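Local structure of uncharacterized protein (3B48) at residues H37-T42 with I55-E60. The protein probably serves as the phosphoryl-carrying DhaM subunit of a dihydroxyacetone kinase complex, passing phosphoryl groups from phosphoenolpyruvate by way of histidine residues towards DhaL and dihydroxyacetone. Residues are numbered along the deposited sequence; the frame is centred on the assembly and turned at random.
Sequences HSLGGT and IDTINE
His-37, Leu-39 and Thr-57 form a small helix-on-sheet contact at the border of the parallel sheet. The domain belongs to the EIIA-man family and has an alpha/beta fold with strand order 2-1-3-4. Strand 35-38 is the outermost strand on one side of the sheet in this chain. Helix 51-60 follows it in sequence and belongs to the connection that leads on to strand 66-71. No hydrogen bond joins the two segments, and together they bury 126 Å².

Within 55-60, Thr-57 alone touches 37-42. Its methyl and its hydroxyl meet different partners. The methyl lies over one face of the His-37 imidazole in a CH-pi contact. CG2 is 3.6 Å from the centroid of the His-37 ring and 16° off the ring normal. The first torsion of Thr-57 (chi1 -60°) leaves CG2 anti to the backbone N and sets OG1 beside that N. There OG1 hydrogen-bonds to Lys-53 O, one turn back in the helix. This bond ties down the hydroxyl and is likely to keep the methyl turned to the ring.

The ring is also held from its own side of the contact. His-37 NE2 hydrogen-bonds to OD2 of Asp-7, on the neighbouring strand 6-11. This bond limits how the ring can turn.

Leu-39 makes the second contact with Thr-57. Its backbone bonds to Leu-10, and its side chain also touches Leu-9 of strand 6-11, as does Ile-58 of the helix. The Leu-39 methyls reach the hydroxyl side of Thr-57 by van der Waals contact: CD2 lies 3.4 Å from Thr-57 OG1, and CD1 lies 3.9 Å from the same oxygen.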
# COMPACT_ATOMS: atom_id res chain seq x y z
N HIS B 37 9.82 -8.83 -6.26
CA HIS B 37 9.17 -9.20 -7.52
C HIS B 37 7.86 -8.39 -7.65
O HIS B 37 7.03 -8.42 -6.73
CB HIS B 37 8.88 -10.72 -7.54
CG HIS B 37 10.11 -11.57 -7.37
ND1 HIS B 37 10.84 -12.05 -8.43
CD2 HIS B 37 10.76 -11.99 -6.25
CE1 HIS B 37 11.85 -12.77 -7.99
NE2 HIS B 37 11.83 -12.74 -6.67
N SER B 38 7.71 -7.64 -8.74
CA SER B 38 6.46 -6.98 -9.03
C SER B 38 5.50 -7.97 -9.69
O SER B 38 5.68 -8.32 -10.88
CB SER B 38 6.66 -5.73 -9.91
OG SER B 38 5.39 -5.19 -10.27
N LEU B 39 4.51 -8.43 -8.94
CA LEU B 39 3.59 -9.45 -9.47
C LEU B 39 2.14 -9.03 -9.59
O LEU B 39 1.24 -9.87 -9.63
CB LEU B 39 3.74 -10.78 -8.69
CG LEU B 39 5.16 -11.37 -8.51
CD1 LEU B 39 5.07 -12.61 -7.69
CD2 LEU B 39 5.87 -11.67 -9.84
N GLY B 40 1.90 -7.73 -9.69
CA GLY B 40 0.56 -7.21 -9.94
C GLY B 40 0.04 -7.42 -11.36
O GLY B 40 0.80 -7.45 -12.33
N GLY B 41 -1.28 -7.52 -11.49
CA GLY B 41 -1.90 -7.60 -12.79
C GLY B 41 -2.09 -9.02 -13.26
O GLY B 41 -1.58 -9.98 -12.67
N THR B 42 -2.87 -9.17 -14.32
CA THR B 42 -2.97 -10.45 -14.97
C THR B 42 -1.78 -10.64 -15.90
O THR B 42 -0.95 -9.74 -16.06
CB THR B 42 -4.28 -10.57 -15.76
OG1 THR B 42 -4.19 -9.75 -16.93
CG2 THR B 42 -5.48 -10.16 -14.88
N ILE B 55 3.64 -18.85 -8.51
CA ILE B 55 4.15 -20.20 -8.74
C ILE B 55 5.39 -20.17 -9.64
O ILE B 55 6.45 -20.67 -9.25
CB ILE B 55 3.09 -21.20 -9.34
CG1 ILE B 55 1.76 -21.23 -8.57
CG2 ILE B 55 3.68 -22.64 -9.49
CD1 ILE B 55 1.88 -21.58 -7.15
N ASP B 56 5.26 -19.64 -10.85
CA ASP B 56 6.41 -19.50 -11.75
C ASP B 56 7.60 -18.77 -11.09
O ASP B 56 8.73 -19.21 -11.21
CB ASP B 56 6.00 -18.76 -13.02
CG ASP B 56 5.11 -19.59 -13.94
OD1 ASP B 56 5.20 -20.85 -13.95
OD2 ASP B 56 4.31 -18.96 -14.66
N THR B 57 7.34 -17.66 -10.40
CA THR B 57 8.39 -16.94 -9.69
C THR B 57 9.13 -17.83 -8.69
O THR B 57 10.36 -17.91 -8.74
CB THR B 57 7.82 -15.67 -9.02
OG1 THR B 57 7.27 -14.81 -10.03
CG2 THR B 57 8.90 -14.94 -8.28
N ILE B 58 8.40 -18.52 -7.82
CA ILE B 58 9.01 -19.50 -6.92
C ILE B 58 9.73 -20.64 -7.66
O ILE B 58 10.83 -21.04 -7.28
CB ILE B 58 7.98 -20.15 -5.96
CG1 ILE B 58 7.07 -19.14 -5.24
CG2 ILE B 58 8.65 -21.22 -5.05
CD1 ILE B 58 7.73 -18.11 -4.49
N ASN B 59 9.12 -21.16 -8.71
CA ASN B 59 9.75 -22.22 -9.49
C ASN B 59 11.01 -21.75 -10.26
O ASN B 59 11.91 -22.55 -10.50
CB ASN B 59 8.74 -22.88 -10.42
CG ASN B 59 7.99 -24.05 -9.76
OD1 ASN B 59 8.53 -24.74 -8.89
ND2 ASN B 59 6.76 -24.28 -10.20
N GLU B 60 11.08 -20.47 -10.61
CA GLU B 60 12.19 -19.94 -11.39
C GLU B 60 13.35 -19.46 -10.51
O GLU B 60 14.46 -19.27 -10.99
CB GLU B 60 11.70 -18.82 -12.34
CG GLU B 60 11.08 -19.37 -13.63
CD GLU B 60 9.87 -18.56 -14.15
OE1 GLU B 60 9.49 -17.53 -13.54
OE2 GLU B 60 9.30 -18.98 -15.19